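Local coordinates for protein pectate lyase/Amb allergen (Acidovorax citrulli, PDB 4HWV) that probably cleaves pectate by calcium-dependent beta-elimination, as a secreted polysaccharide lyase of family 1 built on a right-handed parallel beta-helix, at residues A[329-341]-A[360-372]. Numbering follows the deposited sequence.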
loop_
_atom_site.group_PDB
_atom_site.type_symbol
_atom_site.label_atom_id
_atom_site.label_comp_id
_atom_site.label_asym_id
_atom_site.label_seq_id
_atom_site.Cartn_x
_atom_site.Cartn_y
_atom_site.Cartn_z
ATOM N N ASN A 329 -3.726 -23.033 -1.691
ATOM C CA ASN A 329 -3.523 -21.592 -1.749
ATOM C C ASN A 329 -4.565 -20.835 -0.949
ATOM O O ASN A 329 -5.699 -21.308 -0.771
ATOM C CB ASN A 329 -3.560 -21.097 -3.203
ATOM C CG ASN A 329 -2.534 -21.797 -4.086
ATOM O OD1 ASN A 329 -1.332 -21.580 -3.950
ATOM N ND2 ASN A 329 -3.010 -22.642 -4.996
ATOM N N HIS A 330 -4.164 -19.656 -0.481
ATOM C CA HIS A 330 -5.070 -18.683 0.109
ATOM C C HIS A 330 -5.337 -17.635 -0.972
ATOM O O HIS A 330 -4.419 -16.940 -1.402
ATOM C CB HIS A 330 -4.405 -18.054 1.330
ATOM C CG HIS A 330 -5.330 -17.256 2.200
ATOM N ND1 HIS A 330 -4.866 -16.571 3.301
ATOM C CD2 HIS A 330 -6.676 -17.075 2.177
ATOM C CE1 HIS A 330 -5.880 -15.974 3.904
ATOM N NE2 HIS A 330 -6.989 -16.259 3.241
ATOM N N PHE A 331 -6.593 -17.565 -1.430
ATOM C CA PHE A 331 -7.031 -16.603 -2.439
ATOM C C PHE A 331 -7.820 -15.531 -1.685
ATOM O O PHE A 331 -9.026 -15.685 -1.464
ATOM C CB PHE A 331 -7.958 -17.280 -3.454
ATOM C CG PHE A 331 -7.316 -18.381 -4.285
ATOM C CD1 PHE A 331 -6.089 -18.205 -4.948
ATOM C CD2 PHE A 331 -7.986 -19.578 -4.452
ATOM C CE1 PHE A 331 -5.564 -19.226 -5.738
ATOM C CE2 PHE A 331 -7.471 -20.605 -5.251
ATOM C CZ PHE A 331 -6.275 -20.421 -5.912
ATOM N N GLN A 332 -7.144 -14.462 -1.269
ATOM C CA GLN A 332 -7.728 -13.484 -0.350
ATOM C C GLN A 332 -7.887 -12.124 -1.009
ATOM O O GLN A 332 -6.945 -11.616 -1.612
ATOM C CB GLN A 332 -6.839 -13.363 0.893
ATOM C CG GLN A 332 -7.368 -12.390 1.934
ATOM C CD GLN A 332 -6.495 -12.306 3.166
ATOM O OE1 GLN A 332 -5.309 -12.606 3.126
ATOM N NE2 GLN A 332 -7.079 -11.860 4.266
ATOM N N ASN A 333 -9.067 -11.527 -0.898
ATOM C CA ASN A 333 -9.279 -10.199 -1.473
ATOM C C ASN A 333 -8.895 -10.145 -2.944
ATOM O O ASN A 333 -8.238 -9.197 -3.391
ATOM C CB ASN A 333 -8.514 -9.119 -0.700
ATOM C CG ASN A 333 -8.896 -9.064 0.744
ATOM O OD1 ASN A 333 -9.934 -9.592 1.156
ATOM N ND2 ASN A 333 -8.052 -8.434 1.538
ATOM N N LEU A 334 -9.320 -11.159 -3.698
ATOM C CA LEU A 334 -9.176 -11.161 -5.151
ATOM C C LEU A 334 -10.557 -10.948 -5.758
ATOM O O LEU A 334 -11.554 -11.527 -5.292
ATOM C CB LEU A 334 -8.596 -12.487 -5.662
ATOM C CG LEU A 334 -7.307 -12.981 -4.999
ATOM C CD1 LEU A 334 -6.900 -14.334 -5.596
ATOM C CD2 LEU A 334 -6.179 -11.952 -5.180
ATOM N N ARG A 335 -10.620 -10.151 -6.820
ATOM C CA ARG A 335 -11.921 -9.831 -7.395
ATOM C C ARG A 335 -12.470 -10.871 -8.370
ATOM O O ARG A 335 -13.663 -11.181 -8.338
ATOM C CB ARG A 335 -11.869 -8.456 -8.069
ATOM C CG ARG A 335 -13.157 -8.025 -8.738
ATOM C CD ARG A 335 -13.215 -6.507 -8.814
ATOM N NE ARG A 335 -14.322 -5.991 -9.612
ATOM C CZ ARG A 335 -15.558 -5.805 -9.157
ATOM N NH1 ARG A 335 -15.854 -6.151 -7.914
ATOM N NH2 ARG A 335 -16.497 -5.297 -9.956
ATOM N N GLN A 336 -11.618 -11.411 -9.239
ATOM C CA GLN A 336 -12.100 -12.303 -10.294
ATOM C C GLN A 336 -10.954 -13.104 -10.893
ATOM O O GLN A 336 -9.791 -12.953 -10.483
ATOM C CB GLN A 336 -12.828 -11.514 -11.393
ATOM C CG GLN A 336 -11.944 -10.466 -12.077
ATOM C CD GLN A 336 -12.718 -9.591 -13.030
ATOM O OE1 GLN A 336 -13.411 -10.095 -13.913
ATOM N NE2 GLN A 336 -12.621 -8.272 -12.843
ATOM N N ARG A 337 -11.289 -13.959 -11.859
ATOM C CA ARG A 337 -10.314 -14.865 -12.474
ATOM C C ARG A 337 -9.590 -15.697 -11.422
ATOM O O ARG A 337 -8.356 -15.725 -11.360
ATOM C CB ARG A 337 -9.296 -14.126 -13.342
ATOM C CG ARG A 337 -9.904 -13.312 -14.458
ATOM C CD ARG A 337 -8.777 -12.926 -15.422
ATOM N NE ARG A 337 -9.204 -11.979 -16.451
ATOM C CZ ARG A 337 -8.374 -11.253 -17.192
ATOM N NH1 ARG A 337 -7.060 -11.304 -16.993
ATOM N NH2 ARG A 337 -8.866 -10.464 -18.133
ATOM N N GLN A 338 -10.351 -16.406 -10.603
ATOM C CA GLN A 338 -9.724 -17.214 -9.569
ATOM C C GLN A 338 -10.186 -18.681 -9.619
ATOM O O GLN A 338 -10.779 -19.179 -8.668
ATOM C CB GLN A 338 -9.855 -16.554 -8.173
ATOM C CG GLN A 338 -11.273 -16.157 -7.722
ATOM C CD GLN A 338 -11.268 -15.151 -6.574
ATOM O OE1 GLN A 338 -10.532 -15.302 -5.583
ATOM N NE2 GLN A 338 -12.110 -14.132 -6.683
ATOM N N ALA A 339 -9.897 -19.408 -10.706
ATOM C CA ALA A 339 -9.176 -18.981 -11.912
ATOM C C ALA A 339 -10.157 -18.898 -13.087
ATOM O O ALA A 339 -11.227 -19.527 -13.048
ATOM C CB ALA A 339 -8.058 -19.988 -12.243
ATOM N N ARG A 340 -9.789 -18.158 -14.131
ATOM C CA ARG A 340 -10.583 -18.134 -15.358
ATOM C C ARG A 340 -9.946 -19.096 -16.362
ATOM O O ARG A 340 -8.813 -18.872 -16.803
ATOM C CB ARG A 340 -10.651 -16.729 -15.959
ATOM C CG ARG A 340 -11.684 -16.595 -17.069
ATOM C CD ARG A 340 -11.410 -15.416 -18.021
ATOM N NE ARG A 340 -12.597 -15.145 -18.838
ATOM C CZ ARG A 340 -12.981 -15.897 -19.873
ATOM N NH1 ARG A 340 -12.266 -16.956 -20.245
ATOM N NH2 ARG A 340 -14.099 -15.597 -20.533
ATOM N N VAL A 341 -10.658 -20.168 -16.714
ATOM C CA VAL A 341 -10.048 -21.268 -17.462
ATOM C C VAL A 341 -10.603 -21.489 -18.864
ATOM O O VAL A 341 -11.771 -21.880 -19.030
ATOM C CB VAL A 341 -10.167 -22.579 -16.675
ATOM C CG1 VAL A 341 -9.515 -23.705 -17.467
ATOM C CG2 VAL A 341 -9.542 -22.411 -15.284
ATOM N N SER A 360 -17.742 -1.468 -1.200
ATOM C CA SER A 360 -16.805 -0.448 -0.740
ATOM C C SER A 360 -15.409 -0.993 -0.456
ATOM O O SER A 360 -14.490 -0.210 -0.225
ATOM C CB SER A 360 -17.348 0.283 0.495
ATOM O OG SER A 360 -17.278 -0.534 1.657
ATOM N N ALA A 361 -15.253 -2.318 -0.454
ATOM C CA ALA A 361 -13.944 -2.948 -0.264
ATOM C C ALA A 361 -12.985 -2.583 -1.399
ATOM O O ALA A 361 -13.409 -2.181 -2.476
ATOM C CB ALA A 361 -14.095 -4.473 -0.160
ATOM N N ASP A 362 -11.690 -2.756 -1.177
ATOM C CA ASP A 362 -10.719 -2.430 -2.230
ATOM C C ASP A 362 -10.832 -3.366 -3.431
ATOM O O ASP A 362 -10.737 -2.936 -4.593
ATOM C CB ASP A 362 -9.292 -2.464 -1.701
ATOM C CG ASP A 362 -8.870 -1.143 -1.088
ATOM O OD1 ASP A 362 -9.728 -0.237 -0.932
ATOM O OD2 ASP A 362 -7.672 -1.011 -0.760
ATOM N N TYR A 363 -11.064 -4.645 -3.149
ATOM C CA TYR A 363 -11.178 -5.651 -4.199
ATOM C C TYR A 363 -12.421 -6.490 -3.948
ATOM O O TYR A 363 -12.329 -7.666 -3.623
ATOM C CB TYR A 363 -9.931 -6.535 -4.238
ATOM C CG TYR A 363 -8.692 -5.793 -4.672
ATOM C CD1 TYR A 363 -8.444 -5.546 -6.028
ATOM C CD2 TYR A 363 -7.762 -5.342 -3.731
ATOM C CE1 TYR A 363 -7.308 -4.871 -6.441
ATOM C CE2 TYR A 363 -6.620 -4.650 -4.126
ATOM C CZ TYR A 363 -6.389 -4.427 -5.483
ATOM O OH TYR A 363 -5.263 -3.748 -5.909
ATOM N N PRO A 364 -13.601 -5.874 -4.082
ATOM C CA PRO A 364 -14.823 -6.648 -3.810
ATOM C C PRO A 364 -14.914 -7.860 -4.730
ATOM O O PRO A 364 -14.591 -7.775 -5.909
ATOM C CB PRO A 364 -15.968 -5.658 -4.124
ATOM C CG PRO A 364 -15.316 -4.312 -4.160
ATOM C CD PRO A 364 -13.891 -4.540 -4.621
ATOM N N TRP A 365 -15.363 -8.977 -4.183
ATOM C CA TRP A 365 -15.546 -10.186 -4.961
ATOM C C TRP A 365 -16.558 -9.979 -6.089
ATOM O O TRP A 365 -17.702 -9.539 -5.871
ATOM C CB TRP A 365 -16.071 -11.277 -4.052
ATOM C CG TRP A 365 -16.303 -12.622 -4.692
ATOM C CD1 TRP A 365 -17.368 -12.995 -5.477
ATOM C CD2 TRP A 365 -15.476 -13.788 -4.555
ATOM N NE1 TRP A 365 -17.246 -14.310 -5.841
ATOM C CE2 TRP A 365 -16.098 -14.823 -5.282
ATOM C CE3 TRP A 365 -14.265 -14.051 -3.893
ATOM C CZ2 TRP A 365 -15.570 -16.101 -5.351
ATOM C CZ3 TRP A 365 -13.752 -15.325 -3.959
ATOM C CH2 TRP A 365 -14.404 -16.339 -4.685
ATOM N N LEU A 366 -16.133 -10.341 -7.293
ATOM C CA LEU A 366 -17.014 -10.350 -8.452
ATOM C C LEU A 366 -17.307 -11.782 -8.922
ATOM O O LEU A 366 -18.466 -12.144 -9.123
ATOM C CB LEU A 366 -16.408 -9.531 -9.599
ATOM C CG LEU A 366 -17.236 -9.549 -10.886
ATOM C CD1 LEU A 366 -18.628 -8.929 -10.711
ATOM C CD2 LEU A 366 -16.452 -8.821 -11.959
ATOM N N ALA A 367 -16.265 -12.590 -9.101
ATOM C CA ALA A 367 -16.417 -13.963 -9.594
ATOM C C ALA A 367 -15.317 -14.818 -9.007
ATOM O O ALA A 367 -14.235 -14.311 -8.663
ATOM C CB ALA A 367 -16.354 -14.005 -11.122
ATOM N N GLY A 368 -15.591 -16.115 -8.943
ATOM C CA GLY A 368 -14.629 -17.086 -8.457
ATOM C C GLY A 368 -13.981 -17.829 -9.607
ATOM O O GLY A 368 -13.116 -17.285 -10.308
ATOM N N MET A 369 -14.401 -19.078 -9.797
ATOM C CA MET A 369 -13.933 -19.922 -10.892
ATOM C C MET A 369 -14.806 -19.679 -12.110
ATOM O O MET A 369 -16.033 -19.634 -11.997
ATOM C CB MET A 369 -14.094 -21.396 -10.519
ATOM C CG MET A 369 -13.415 -21.804 -9.265
ATOM S SD MET A 369 -13.780 -23.538 -8.983
ATOM C CE MET A 369 -13.307 -23.576 -7.251
ATOM N N THR A 370 -14.183 -19.540 -13.272
ATOM C CA THR A 370 -14.948 -19.413 -14.512
ATOM C C THR A 370 -14.579 -20.538 -15.460
ATOM O O THR A 370 -13.409 -20.707 -15.821
ATOM C CB THR A 370 -14.684 -18.070 -15.208
ATOM O OG1 THR A 370 -15.118 -17.010 -14.348
ATOM C CG2 THR A 370 -15.423 -17.996 -16.537
ATOM N N LEU A 371 -15.581 -21.326 -15.837
ATOM C CA LEU A 371 -15.431 -22.269 -16.948
ATOM C C LEU A 371 -15.507 -21.477 -18.244
ATOM O O LEU A 371 -16.594 -21.120 -18.693
ATOM C CB LEU A 371 -16.530 -23.340 -16.921
ATOM C CG LEU A 371 -16.558 -24.292 -18.121
ATOM C CD1 LEU A 371 -15.256 -25.046 -18.266
ATOM C CD2 LEU A 371 -17.739 -25.264 -18.000
ATOM N N GLY A 372 -14.351 -21.164 -18.815
ATOM C CA GLY A 372 -14.290 -20.534 -20.111
ATOM C C GLY A 372 -14.196 -21.535 -21.240
ATOM O O GLY A 372 -14.367 -22.748 -21.057
HETATM O O HOH W 1 -13.436 -15.698 -12.566
#
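Gln338 lays its amide over one face of the Trp365 indole, the two planes 28° apart and NE2 3.4 Å from CZ3. The same NE2 donates to Ala367 O (2.9 Å), close to the amide plane, and to Leu334 O of its own segment (3.0 Å), from above that carbonyl's plane. With CG anti to the backbone N (chi1 -179°) and the ring turned by chi2 of -78°, the Trp365 indole comes to lie against the amide; beyond, its NE1 is held by Asp397 O. Arg335 O accepts two N-H groups, Leu366 N (2.8 Å) on a lone pair and Ala367 N (3.1 Å). The extended Arg335 chain runs past Pro364 and gives NH1 to Pro364 O (2.9 Å), while Leu366 CB sits over the centre of one guanidinium face. Gln338 N bonds Gly368 O, which a water links to Thr370 OG1, itself bonded to Asn400. After the cis peptide before Ala339 the chains pair as parallel strands, Arg340 with Thr370 and Val341 with Leu371, Arg340 CG against Thr370 CB on one face. Successive coils of the parallel beta-helix are thus joined, and the two NE2 hydrogens, spent on Ala367 O and Leu334 O, set which way round the buried amide sits.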